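Local atomic coordinates of agmatine ureohydrolase (Thermoplasma volcanium GSS1, PDB entry 3PZL), a protein that probably hydrolyses agmatine to putrescine and urea as a member of the arginase family, and binds two manganese ions in each subunit. Residues Glu216-Ser221 with Leu261-Val266; Leu134-Asp139 with Glu173-Ser178; Tyr73-Asp78 with Arg297-Lys302; Gly180-Ser185 with Ile200-Val205. All blocks are in the same frame, centred on the assembly; numbering follows the deposited sequence.

Contact 1: residues Glu216-Ser221 with Leu261-Val266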
loop_
_atom_site.group_PDB
_atom_site.type_symbol
_atom_site.label_atom_id
_atom_site.label_comp_id
_atom_site.label_asym_id
_atom_site.label_seq_id
_atom_site.Cartn_x
_atom_site.Cartn_y
_atom_site.Cartn_z
ATOM N N GLU B 216 -27.038 -20.106 26.345
ATOM C CA GLU B 216 -28.022 -19.222 26.960
ATOM C C GLU B 216 -29.042 -18.728 25.918
ATOM O O GLU B 216 -30.244 -18.988 26.063
ATOM C CB GLU B 216 -27.371 -18.035 27.701
ATOM C CG GLU B 216 -26.431 -18.390 28.853
ATOM C CD GLU B 216 -25.641 -17.178 29.364
ATOM O OE1 GLU B 216 -25.724 -16.082 28.746
ATOM O OE2 GLU B 216 -24.908 -17.319 30.378
ATOM N N VAL B 217 -28.557 -18.073 24.858
ATOM C CA VAL B 217 -29.401 -17.554 23.761
ATOM C C VAL B 217 -30.294 -18.631 23.120
ATOM O O VAL B 217 -31.492 -18.458 22.997
ATOM C CB VAL B 217 -28.546 -16.894 22.645
ATOM C CG1 VAL B 217 -29.409 -16.406 21.530
ATOM C CG2 VAL B 217 -27.739 -15.733 23.213
ATOM N N ASP B 218 -29.703 -19.739 22.706
ATOM C CA ASP B 218 -30.485 -20.829 22.148
ATOM C C ASP B 218 -31.679 -21.270 23.021
ATOM O O ASP B 218 -32.770 -21.516 22.513
ATOM C CB ASP B 218 -29.599 -22.025 21.845
ATOM C CG ASP B 218 -30.165 -22.886 20.733
ATOM O OD1 ASP B 218 -31.217 -22.529 20.170
ATOM O OD2 ASP B 218 -29.558 -23.918 20.403
ATOM N N ARG B 219 -31.477 -21.363 24.331
ATOM C CA ARG B 219 -32.554 -21.760 25.231
ATOM C C ARG B 219 -33.632 -20.699 25.380
ATOM O O ARG B 219 -34.817 -21.015 25.346
ATOM C CB ARG B 219 -31.994 -22.142 26.598
ATOM C CG ARG B 219 -31.357 -23.518 26.599
ATOM C CD ARG B 219 -30.423 -23.681 27.777
ATOM N NE ARG B 219 -29.885 -25.049 27.903
ATOM C CZ ARG B 219 -28.870 -25.543 27.178
ATOM N NH1 ARG B 219 -28.294 -24.780 26.238
ATOM N NH2 ARG B 219 -28.435 -26.797 27.384
ATOM N N LYS B 220 -33.212 -19.447 25.527
ATOM C CA LYS B 220 -34.124 -18.327 25.751
ATOM C C LYS B 220 -35.032 -17.989 24.566
ATOM O O LYS B 220 -36.225 -17.817 24.732
ATOM C CB LYS B 220 -33.335 -17.080 26.170
ATOM C CG LYS B 220 -34.234 -15.932 26.557
ATOM C CD LYS B 220 -33.505 -14.886 27.371
ATOM C CE LYS B 220 -34.539 -13.927 28.054
ATOM N NZ LYS B 220 -33.811 -12.654 28.434
ATOM N N SER B 221 -34.449 -17.895 23.379
ATOM C CA SER B 221 -35.109 -17.353 22.193
ATOM C C SER B 221 -35.659 -18.423 21.265
ATOM O O SER B 221 -35.043 -19.463 21.049
ATOM C CB SER B 221 -34.089 -16.548 21.413
ATOM O OG SER B 221 -33.258 -15.786 22.288
ATOM N N LEU B 261 -26.704 -21.116 15.512
ATOM C CA LEU B 261 -27.893 -20.289 15.590
ATOM C C LEU B 261 -28.635 -20.006 14.274
ATOM O O LEU B 261 -29.674 -19.350 14.284
ATOM C CB LEU B 261 -27.538 -18.966 16.267
ATOM C CG LEU B 261 -27.827 -18.802 17.750
ATOM C CD1 LEU B 261 -27.831 -20.110 18.522
ATOM C CD2 LEU B 261 -26.829 -17.862 18.352
ATOM N N SER B 262 -28.112 -20.479 13.151
ATOM C CA SER B 262 -28.637 -20.065 11.841
ATOM C C SER B 262 -29.963 -20.763 11.542
ATOM O O SER B 262 -30.747 -20.274 10.743
ATOM C CB SER B 262 -27.646 -20.358 10.736
ATOM O OG SER B 262 -27.352 -21.730 10.772
ATOM N N TYR B 263 -30.209 -21.892 12.192
ATOM C CA TYR B 263 -31.478 -22.590 12.053
ATOM C C TYR B 263 -32.694 -21.841 12.643
ATOM O O TYR B 263 -33.818 -22.117 12.285
ATOM C CB TYR B 263 -31.362 -23.994 12.663
ATOM C CG TYR B 263 -31.527 -24.066 14.166
ATOM C CD1 TYR B 263 -30.494 -23.685 15.021
ATOM C CD2 TYR B 263 -32.711 -24.562 14.733
ATOM C CE1 TYR B 263 -30.636 -23.762 16.399
ATOM C CE2 TYR B 263 -32.875 -24.655 16.119
ATOM C CZ TYR B 263 -31.836 -24.250 16.945
ATOM O OH TYR B 263 -31.986 -24.329 18.308
ATOM N N LYS B 264 -32.455 -20.907 13.544
ATOM C CA LYS B 264 -33.508 -20.095 14.140
ATOM C C LYS B 264 -33.519 -18.699 13.547
ATOM O O LYS B 264 -34.331 -17.866 13.963
ATOM C CB LYS B 264 -33.283 -19.912 15.643
ATOM C CG LYS B 264 -33.305 -21.141 16.427
ATOM C CD LYS B 264 -33.151 -20.834 17.895
ATOM C CE LYS B 264 -33.831 -21.890 18.688
ATOM N NZ LYS B 264 -34.024 -21.313 19.998
ATOM N N ALA B 265 -32.595 -18.431 12.625
ATOM C CA ALA B 265 -32.338 -17.061 12.188
ATOM C C ALA B 265 -33.315 -16.653 11.114
ATOM O O ALA B 265 -33.488 -17.371 10.138
ATOM C CB ALA B 265 -30.910 -16.908 11.709
ATOM N N VAL B 266 -33.961 -15.506 11.314
ATOM C CA VAL B 266 -34.897 -14.965 10.322
ATOM C C VAL B 266 -34.212 -14.006 9.370
ATOM O O VAL B 266 -34.718 -13.733 8.290
ATOM C CB VAL B 266 -36.118 -14.262 10.958
ATOM C CG1 VAL B 266 -36.958 -15.279 11.781
ATOM C CG2 VAL B 266 -35.688 -13.044 11.790
#
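D218 turns its carboxylate away from its own backbone N (chi1 -154°), while Y263 sends its ring between its main-chain N and carbonyl carbon (chi1 82°) and K264 runs out extended beyond CG; these three settings bring an acid, a phenol and an ammonium to one spot. Y263 OH donates to the syn lone pair of D218 OD1 at 2.7 Å, with the carboxylate plane 74° from the ring plane. The same D218 OD1 takes a second, weaker bond from K264 NZ at 3.1 Å, the ionic part of the contact, so one carboxylate oxygen is gripped twice. K264 NZ also lies in the carbonyl plane of D218 O, on a lone pair, at 2.8 Å. A further bond to S221 O is modelled too short for its length to be trusted. K264 CG rides over the centre of the Y263 face, 3.4 Å above its plane. Below this polar cluster the packing is apolar: V217 CG1 rests against L261 CD2 at 4.3 Å, and L261 continues onto I226 of the neighbouring strand. K264, just ahead of strand 265-271, thus brings its ammonium to main-chain carbonyls at the C-terminal end of helix 202-220, which should favour a positive charge there. That helix packs on the parallel sheet of the arginase-type alpha/beta fold.

Contact 2: residues Leu134-Asp139 with Glu173-Ser178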
loop_
_atom_site.group_PDB
_atom_site.type_symbol
_atom_site.label_atom_id
_atom_site.label_comp_id
_atom_site.label_asym_id
_atom_site.label_seq_id
_atom_site.Cartn_x
_atom_site.Cartn_y
_atom_site.Cartn_z
ATOM N N LEU B 134 -38.905 -6.730 12.936
ATOM C CA LEU B 134 -38.967 -7.951 13.751
ATOM C C LEU B 134 -40.298 -8.217 14.454
ATOM O O LEU B 134 -40.856 -7.340 15.110
ATOM C CB LEU B 134 -37.837 -7.958 14.789
ATOM C CG LEU B 134 -36.405 -7.856 14.252
ATOM C CD1 LEU B 134 -35.444 -7.977 15.401
ATOM C CD2 LEU B 134 -36.087 -8.906 13.163
ATOM N N PRO B 135 -40.811 -9.450 14.325
ATOM C CA PRO B 135 -41.916 -9.947 15.164
ATOM C C PRO B 135 -41.555 -10.007 16.667
ATOM O O PRO B 135 -40.383 -9.884 17.037
ATOM C CB PRO B 135 -42.161 -11.355 14.607
ATOM C CG PRO B 135 -41.631 -11.332 13.214
ATOM C CD PRO B 135 -40.468 -10.389 13.237
ATOM N N LYS B 136 -42.556 -10.190 17.528
ATOM C CA LYS B 136 -42.341 -10.196 18.988
ATOM C C LYS B 136 -41.494 -11.358 19.543
ATOM O O LYS B 136 -40.901 -11.247 20.620
ATOM C CB LYS B 136 -43.683 -10.170 19.717
ATOM C CG LYS B 136 -44.289 -8.782 19.914
ATOM C CD LYS B 136 -45.649 -8.869 20.653
ATOM C CE LYS B 136 -46.158 -7.486 21.029
ATOM N NZ LYS B 136 -45.146 -6.760 21.871
ATOM N N ASP B 137 -41.449 -12.470 18.823
ATOM C CA ASP B 137 -40.737 -13.651 19.313
ATOM C C ASP B 137 -39.245 -13.627 18.996
ATOM O O ASP B 137 -38.465 -14.293 19.679
ATOM C CB ASP B 137 -41.377 -14.946 18.786
ATOM C CG ASP B 137 -41.515 -14.963 17.264
ATOM O OD1 ASP B 137 -41.977 -13.951 16.687
ATOM O OD2 ASP B 137 -41.178 -15.992 16.639
ATOM N N VAL B 138 -38.869 -12.866 17.965
ATOM C CA VAL B 138 -37.498 -12.790 17.481
ATOM C C VAL B 138 -36.630 -12.019 18.480
ATOM O O VAL B 138 -36.998 -10.944 18.907
ATOM C CB VAL B 138 -37.435 -12.106 16.065
ATOM C CG1 VAL B 138 -36.000 -11.978 15.575
ATOM C CG2 VAL B 138 -38.244 -12.876 15.044
ATOM N N ASP B 139 -35.479 -12.576 18.847
ATOM C CA ASP B 139 -34.482 -11.854 19.640
ATOM C C ASP B 139 -33.291 -11.473 18.758
ATOM O O ASP B 139 -33.073 -12.068 17.698
ATOM C CB ASP B 139 -33.993 -12.714 20.801
ATOM C CG ASP B 139 -35.046 -12.873 21.909
ATOM O OD1 ASP B 139 -34.767 -13.590 22.904
ATOM O OD2 ASP B 139 -36.146 -12.270 21.821
ATOM N N GLU B 173 -36.723 -4.794 27.052
ATOM C CA GLU B 173 -35.824 -5.614 27.857
ATOM C C GLU B 173 -35.819 -7.084 27.457
ATOM O O GLU B 173 -36.805 -7.592 26.935
ATOM C CB GLU B 173 -36.189 -5.470 29.335
ATOM C CG GLU B 173 -35.209 -6.157 30.286
ATOM C CD GLU B 173 -35.228 -5.588 31.702
ATOM O OE1 GLU B 173 -36.241 -4.958 32.102
ATOM O OE2 GLU B 173 -34.209 -5.773 32.409
ATOM N N GLY B 174 -34.692 -7.749 27.704
ATOM C CA GLY B 174 -34.557 -9.195 27.516
ATOM C C GLY B 174 -34.571 -9.686 26.080
ATOM O O GLY B 174 -34.526 -10.885 25.820
ATOM N N ARG B 175 -34.610 -8.758 25.142
ATOM C CA ARG B 175 -34.710 -9.132 23.758
ATOM C C ARG B 175 -33.383 -9.090 22.973
ATOM O O ARG B 175 -33.310 -9.599 21.859
ATOM C CB ARG B 175 -35.794 -8.274 23.108
ATOM C CG ARG B 175 -37.196 -8.826 23.332
ATOM C CD ARG B 175 -37.754 -9.409 22.047
ATOM N NE ARG B 175 -38.798 -8.534 21.503
ATOM C CZ ARG B 175 -39.095 -8.361 20.207
ATOM N NH1 ARG B 175 -38.418 -8.988 19.248
ATOM N NH2 ARG B 175 -40.073 -7.523 19.862
ATOM N N ILE B 176 -32.337 -8.524 23.576
ATOM C CA ILE B 176 -31.094 -8.161 22.882
ATOM C C ILE B 176 -29.851 -8.630 23.646
ATOM O O ILE B 176 -29.730 -8.414 24.843
ATOM C CB ILE B 176 -31.001 -6.604 22.681
ATOM C CG1 ILE B 176 -32.168 -6.071 21.834
ATOM C CG2 ILE B 176 -29.659 -6.178 22.056
ATOM C CD1 ILE B 176 -32.412 -4.585 21.961
ATOM N N THR B 177 -28.923 -9.246 22.925
ATOM C CA THR B 177 -27.630 -9.655 23.431
ATOM C C THR B 177 -26.561 -9.138 22.482
ATOM O O THR B 177 -26.747 -9.148 21.270
ATOM C CB THR B 177 -27.529 -11.159 23.349
ATOM O OG1 THR B 177 -28.802 -11.722 23.696
ATOM C CG2 THR B 177 -26.408 -11.703 24.238
ATOM N N SER B 178 -25.416 -8.726 23.010
ATOM C CA SER B 178 -24.302 -8.293 22.156
ATOM C C SER B 178 -22.979 -8.840 22.672
ATOM O O SER B 178 -22.614 -8.596 23.811
ATOM C CB SER B 178 -24.259 -6.776 22.086
ATOM O OG SER B 178 -23.406 -6.345 21.054
#
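D139 and R175 stand 4.9 Å apart at their CA atoms, where strand 138-143 and its parallel neighbour 176-180 begin side by side, joined through helix 163-171 as a beta-alpha-beta unit. R175 does not run straight out: bends at chi2 (-108°) and chi3 (-107°) carry its guanidinium back over the turn that leads into the first strand. There K136 O sits over the centre of one guanidinium face, 3.4 Å above the plane, whereas V138 O approaches the edge, near that plane. R175 NH1 donates to V138 O, though the modelled separation is too short to be taken at face value, and makes a weak, bent bond to P135 O at 3.1 Å. Nearer the backbone, D139 OD2 lies 3.3 Å from R175 CD, the two side chains crossing at about a right angle. The two charged groups do not close into a salt bridge, for D139 OD2 remains 4.6 Å from R175 NE, and D139 OD1 is engaged by S221 OG. Main-chain carbonyls of the turn, more than the nearby acid, therefore meet the guanidinium, and its positive charge is probably eased chiefly by their dipoles, with D139 adding a longer-range attraction.

Contact 3: residues Tyr73-Asp78 with Arg297-Lys302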
loop_
_atom_site.group_PDB
_atom_site.type_symbol
_atom_site.label_atom_id
_atom_site.label_comp_id
_atom_site.label_asym_id
_atom_site.label_seq_id
_atom_site.Cartn_x
_atom_site.Cartn_y
_atom_site.Cartn_z
ATOM N N TYR B 73 -17.394 -27.755 2.668
ATOM C CA TYR B 73 -16.911 -29.058 3.110
ATOM C C TYR B 73 -17.435 -29.454 4.494
ATOM O O TYR B 73 -17.888 -30.570 4.709
ATOM C CB TYR B 73 -15.381 -29.023 3.087
ATOM C CG TYR B 73 -14.707 -30.278 3.522
ATOM C CD1 TYR B 73 -13.774 -30.268 4.564
ATOM C CD2 TYR B 73 -14.977 -31.489 2.872
ATOM C CE1 TYR B 73 -13.141 -31.450 4.956
ATOM C CE2 TYR B 73 -14.358 -32.671 3.266
ATOM C CZ TYR B 73 -13.455 -32.645 4.301
ATOM O OH TYR B 73 -12.866 -33.831 4.667
ATOM N N SER B 74 -17.390 -28.518 5.424
ATOM C CA SER B 74 -17.715 -28.794 6.790
ATOM C C SER B 74 -19.209 -28.972 7.023
ATOM O O SER B 74 -19.633 -29.342 8.102
ATOM C CB SER B 74 -17.198 -27.663 7.654
ATOM O OG SER B 74 -15.812 -27.525 7.464
ATOM N N TYR B 75 -20.025 -28.686 6.031
ATOM C CA TYR B 75 -21.458 -28.844 6.202
ATOM C C TYR B 75 -22.080 -29.796 5.188
ATOM O O TYR B 75 -23.194 -30.250 5.358
ATOM C CB TYR B 75 -22.114 -27.487 6.182
ATOM C CG TYR B 75 -21.589 -26.574 7.267
ATOM C CD1 TYR B 75 -21.989 -26.725 8.594
ATOM C CD2 TYR B 75 -20.702 -25.557 6.967
ATOM C CE1 TYR B 75 -21.507 -25.889 9.594
ATOM C CE2 TYR B 75 -20.215 -24.712 7.937
ATOM C CZ TYR B 75 -20.622 -24.877 9.253
ATOM O OH TYR B 75 -20.117 -24.022 10.222
ATOM N N GLY B 76 -21.321 -30.115 4.147
ATOM C CA GLY B 76 -21.789 -31.008 3.113
ATOM C C GLY B 76 -22.989 -30.439 2.409
ATOM O O GLY B 76 -23.953 -31.151 2.183
ATOM N N ILE B 77 -22.911 -29.152 2.079
ATOM C CA ILE B 77 -23.986 -28.413 1.447
ATOM C C ILE B 77 -23.452 -27.695 0.232
ATOM O O ILE B 77 -22.470 -26.942 0.325
ATOM C CB ILE B 77 -24.551 -27.367 2.399
ATOM C CG1 ILE B 77 -25.268 -28.063 3.565
ATOM C CG2 ILE B 77 -25.457 -26.356 1.655
ATOM C CD1 ILE B 77 -26.533 -28.848 3.140
ATOM N N ASP B 78 -24.112 -27.938 -0.902
ATOM C CA ASP B 78 -23.813 -27.266 -2.162
ATOM C C ASP B 78 -24.622 -25.962 -2.230
ATOM O O ASP B 78 -25.859 -25.970 -2.272
ATOM C CB ASP B 78 -24.131 -28.198 -3.339
ATOM C CG ASP B 78 -23.980 -27.524 -4.694
ATOM O OD1 ASP B 78 -23.271 -26.493 -4.805
ATOM O OD2 ASP B 78 -24.575 -28.047 -5.665
ATOM N N ARG B 297 -27.300 -23.639 8.049
ATOM C CA ARG B 297 -28.753 -23.638 8.111
ATOM C C ARG B 297 -29.360 -24.708 7.201
ATOM O O ARG B 297 -30.335 -25.359 7.581
ATOM C CB ARG B 297 -29.314 -22.264 7.744
ATOM C CG ARG B 297 -30.789 -22.147 7.957
ATOM C CD ARG B 297 -31.219 -20.698 7.943
ATOM N NE ARG B 297 -32.593 -20.529 8.424
ATOM C CZ ARG B 297 -33.663 -20.730 7.670
ATOM N NH1 ARG B 297 -33.502 -21.087 6.407
ATOM N NH2 ARG B 297 -34.883 -20.557 8.163
ATOM N N GLU B 298 -28.783 -24.890 6.015
ATOM C CA GLU B 298 -29.259 -25.898 5.095
ATOM C C GLU B 298 -29.013 -27.276 5.652
ATOM O O GLU B 298 -29.820 -28.185 5.414
ATOM C CB GLU B 298 -28.605 -25.761 3.709
ATOM C CG GLU B 298 -29.125 -24.592 2.858
ATOM C CD GLU B 298 -30.619 -24.674 2.568
ATOM O OE1 GLU B 298 -31.055 -25.637 1.935
ATOM O OE2 GLU B 298 -31.365 -23.764 2.948
ATOM N N LYS B 299 -27.901 -27.431 6.381
ATOM C CA LYS B 299 -27.558 -28.704 7.049
ATOM C C LYS B 299 -28.624 -29.074 8.056
ATOM O O LYS B 299 -28.925 -30.244 8.229
ATOM C CB LYS B 299 -26.223 -28.627 7.775
ATOM C CG LYS B 299 -25.663 -29.965 8.232
ATOM C CD LYS B 299 -24.737 -29.790 9.463
ATOM C CE LYS B 299 -23.528 -30.756 9.461
ATOM N NZ LYS B 299 -23.891 -32.133 9.844
ATOM N N TYR B 300 -29.200 -28.071 8.710
ATOM C CA TYR B 300 -30.215 -28.321 9.702
ATOM C C TYR B 300 -31.476 -28.818 9.020
ATOM O O TYR B 300 -32.044 -29.830 9.437
ATOM C CB TYR B 300 -30.489 -27.087 10.584
ATOM C CG TYR B 300 -31.471 -27.372 11.694
ATOM C CD1 TYR B 300 -31.041 -27.809 12.934
ATOM C CD2 TYR B 300 -32.837 -27.238 11.488
ATOM C CE1 TYR B 300 -31.952 -28.095 13.943
ATOM C CE2 TYR B 300 -33.747 -27.519 12.478
ATOM C CZ TYR B 300 -33.305 -27.942 13.701
ATOM O OH TYR B 300 -34.232 -28.220 14.692
ATOM N N TYR B 301 -31.893 -28.125 7.966
ATOM C CA TYR B 301 -33.127 -28.479 7.255
ATOM C C TYR B 301 -33.040 -29.711 6.385
ATOM O O TYR B 301 -34.061 -30.253 5.994
ATOM C CB TYR B 301 -33.738 -27.277 6.523
ATOM C CG TYR B 301 -34.091 -26.231 7.557
ATOM C CD1 TYR B 301 -35.302 -26.304 8.293
ATOM C CD2 TYR B 301 -33.166 -25.214 7.888
ATOM C CE1 TYR B 301 -35.594 -25.358 9.287
ATOM C CE2 TYR B 301 -33.438 -24.269 8.867
ATOM C CZ TYR B 301 -34.652 -24.339 9.572
ATOM O OH TYR B 301 -34.927 -23.384 10.548
ATOM N N LYS B 302 -31.825 -30.172 6.115
ATOM C CA LYS B 302 -31.637 -31.432 5.410
ATOM C C LYS B 302 -31.654 -32.574 6.422
ATOM O O LYS B 302 -32.115 -33.662 6.135
ATOM C CB LYS B 302 -30.330 -31.416 4.607
ATOM C CG LYS B 302 -29.952 -32.772 4.014
ATOM C CD LYS B 302 -28.466 -32.883 3.647
ATOM C CE LYS B 302 -28.206 -32.399 2.218
ATOM N NZ LYS B 302 -26.764 -32.634 1.843
#
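G76 O receives K302 NZ at 3.2 Å, a weak bond and the one hydrogen bond between residues 73-78 and 297-302. The turn closes the small antiparallel pair of strands 71-72 and 77-78, and G76 with I77 forms a G1 beta bulge; the positive phi of G76 (62°) suits a glycine at its first position. As the second residue of the bulge, I77 points at the helix and supplies most of the apolar contact. Its CG1 branch leans beside the backbone N (chi1 -68°), which brings CD1 down onto the helical backbone: CD1 lies 3.8 Å from E298 CB and equally near K299 N. I77 CG2 meets E298 CB from its other branch, also at 3.8 Å, so both arms of the isoleucine straddle one methylene. With an alanine here, E298 CB and the end of the K302 chain would probably lose their apolar partner, opening a gap between bulge and helix. The acid end of E298 turns away from this patch and bonds to Y37 OH, while K299 NZ pairs with E303. The turn also takes part in an intersubunit contact: D78 makes a salt bridge with R186 of a neighbouring subunit, and S74 packs on F203 of that same subunit. Beside the isoleucine, K299 lays its aliphatic chain along the turn, with CG 3.8 Å from Y75 O and, at the edge of the phenol ring and near its plane, K299 CD 4.2 Å from Y75 CD1.

Contact 4: residues Gly180-Ser185 with Ile200-Val205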
loop_
_atom_site.group_PDB
_atom_site.type_symbol
_atom_site.label_atom_id
_atom_site.label_comp_id
_atom_site.label_asym_id
_atom_site.label_seq_id
_atom_site.Cartn_x
_atom_site.Cartn_y
_atom_site.Cartn_z
ATOM N N GLY B 180 -18.765 -9.839 22.566
ATOM C CA GLY B 180 -17.402 -9.461 22.155
ATOM C C GLY B 180 -16.989 -8.094 22.665
ATOM O O GLY B 180 -15.839 -7.686 22.526
ATOM N N ILE B 181 -17.930 -7.386 23.283
ATOM C CA ILE B 181 -17.712 -5.978 23.630
ATOM C C ILE B 181 -16.509 -5.752 24.583
ATOM O O ILE B 181 -16.252 -6.552 25.459
ATOM C CB ILE B 181 -19.036 -5.263 24.120
ATOM C CG1 ILE B 181 -19.308 -5.568 25.566
ATOM C CG2 ILE B 181 -20.263 -5.596 23.231
ATOM C CD1 ILE B 181 -18.617 -4.595 26.433
ATOM N N ARG B 182 -15.764 -4.673 24.335
ATOM C CA ARG B 182 -14.511 -4.360 25.042
ATOM C C ARG B 182 -14.197 -2.881 25.012
ATOM O O ARG B 182 -13.111 -2.469 25.406
ATOM C CB ARG B 182 -13.323 -5.129 24.453
ATOM C CG ARG B 182 -13.028 -4.906 22.977
ATOM C CD ARG B 182 -12.179 -6.079 22.463
ATOM N NE ARG B 182 -11.955 -6.109 21.011
ATOM C CZ ARG B 182 -12.837 -6.558 20.107
ATOM N NH1 ARG B 182 -14.021 -7.021 20.506
ATOM N NH2 ARG B 182 -12.543 -6.542 18.797
ATOM N N SER B 183 -15.152 -2.094 24.533
ATOM C CA SER B 183 -15.009 -0.639 24.406
ATOM C C SER B 183 -16.359 0.029 24.690
ATOM O O SER B 183 -17.305 -0.084 23.893
ATOM C CB SER B 183 -14.485 -0.267 22.992
ATOM O OG SER B 183 -14.597 1.121 22.688
ATOM N N VAL B 184 -16.443 0.719 25.829
ATOM C CA VAL B 184 -17.702 1.311 26.293
ATOM C C VAL B 184 -17.459 2.695 26.826
ATOM O O VAL B 184 -16.517 2.914 27.560
ATOM C CB VAL B 184 -18.362 0.468 27.419
ATOM C CG1 VAL B 184 -19.737 1.071 27.854
ATOM C CG2 VAL B 184 -18.515 -0.996 26.987
ATOM N N SER B 185 -18.313 3.631 26.438
ATOM C CA SER B 185 -18.262 4.990 26.963
ATOM C C SER B 185 -19.043 5.077 28.279
ATOM O O SER B 185 -20.207 4.658 28.364
ATOM C CB SER B 185 -18.817 5.950 25.914
ATOM O OG SER B 185 -19.810 6.822 26.452
ATOM N N ILE B 200 -21.825 -9.175 26.550
ATOM C CA ILE B 200 -20.831 -10.152 26.895
ATOM C C ILE B 200 -19.488 -9.722 26.338
ATOM O O ILE B 200 -19.305 -9.544 25.108
ATOM C CB ILE B 200 -21.263 -11.530 26.431
ATOM C CG1 ILE B 200 -22.513 -11.921 27.197
ATOM C CG2 ILE B 200 -20.183 -12.571 26.690
ATOM C CD1 ILE B 200 -23.440 -12.761 26.400
ATOM N N SER B 201 -18.553 -9.537 27.268
ATOM C CA SER B 201 -17.230 -9.042 26.949
ATOM C C SER B 201 -16.405 -10.082 26.201
ATOM O O SER B 201 -16.512 -11.264 26.493
ATOM C CB SER B 201 -16.504 -8.611 28.233
ATOM O OG SER B 201 -16.006 -9.742 28.935
ATOM N N SER B 202 -15.553 -9.634 25.277
ATOM C CA SER B 202 -14.628 -10.545 24.627
ATOM C C SER B 202 -13.751 -11.291 25.631
ATOM O O SER B 202 -13.260 -12.370 25.337
ATOM C CB SER B 202 -13.764 -9.809 23.588
ATOM O OG SER B 202 -12.867 -8.914 24.206
ATOM N N PHE B 203 -13.556 -10.701 26.809
ATOM C CA PHE B 203 -12.834 -11.341 27.921
ATOM C C PHE B 203 -13.619 -12.470 28.571
ATOM O O PHE B 203 -13.043 -13.526 28.866
ATOM C CB PHE B 203 -12.445 -10.310 28.967
ATOM C CG PHE B 203 -11.782 -9.089 28.389
ATOM C CD1 PHE B 203 -10.498 -9.165 27.844
ATOM C CD2 PHE B 203 -12.440 -7.856 28.373
ATOM C CE1 PHE B 203 -9.886 -8.047 27.314
ATOM C CE2 PHE B 203 -11.805 -6.727 27.833
ATOM C CZ PHE B 203 -10.533 -6.842 27.313
ATOM N N ASP B 204 -14.926 -12.249 28.773
ATOM C CA ASP B 204 -15.863 -13.332 29.137
ATOM C C ASP B 204 -15.682 -14.552 28.232
ATOM O O ASP B 204 -15.452 -15.672 28.721
ATOM C CB ASP B 204 -17.323 -12.866 29.069
ATOM C CG ASP B 204 -17.691 -11.929 30.204
ATOM O OD1 ASP B 204 -17.002 -11.957 31.271
ATOM O OD2 ASP B 204 -18.669 -11.153 30.024
ATOM N N VAL B 205 -15.784 -14.331 26.923
ATOM C CA VAL B 205 -15.661 -15.404 25.960
ATOM C C VAL B 205 -14.318 -16.118 26.090
ATOM O O VAL B 205 -14.262 -17.339 26.156
ATOM C CB VAL B 205 -15.824 -14.888 24.515
ATOM C CG1 VAL B 205 -15.705 -16.018 23.537
ATOM C CG2 VAL B 205 -17.140 -14.205 24.356
#
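The F203 ring has S202 OG 4.1 Å above the centre of one face, and its CE2 atom meets R182 CB obliquely at 4.0 Å, well away from the guanidinium. The R182 guanidinium works by its edge: G180 C lies there in plane, and NH1 donates to G180 O at 2.8 Å, in the guanidinium plane although tilted 35° from the carbonyl plane. R182 CD passes 3.4 Å from S202 OG, whose own bond goes to F247 O. The parallel strands 176-180 and 198-201 end together; G180 N donates to I200 O at 2.6 Å, and S202 N bonds to I181 O. Strand 198-201 passes directly into helix 202-220 through a capping box, in which D204 N donates to S201 OG at 2.7 Å and S201 N returns a bond to D204 OD2 at 3.2 Å. R182 NE reaches E245 O, and NH2 makes a weak bond to the backbone O of the manganese ligand D231. A leucine in place of R182 would probably leave G180 O and E245 O without these donors and loosen the hold of the 180-185 loop on D231 O. I181, facing away from the strand end, packs on Y73 of a neighbouring subunit.

In the fold
Contacts 1, 2 and 4 follow one parallel sheet. Contacts 1 and 2 are the closest pair, with centres 11 Å apart, and S221 OG probably bonds D139 OD1 at 2.7 Å. Contact 2 passes to contact 4 through adjacent strands, where I200 N meets S178 O at 2.9 Å. Contact 1 touches contact 3 where the Y263 and Y300 rings stack. Although contacts 3 and 4 have centres 31 Å apart within one chain, S74 and F203 meet between subunits, so both contacts contribute to the assembly. Contact 4 is the one beside the metal site: the I181 side chain lies about 8 Å from a manganese ion, whereas contacts 1 and 3 lie away and contact 2 nears it through S178, which touches D144.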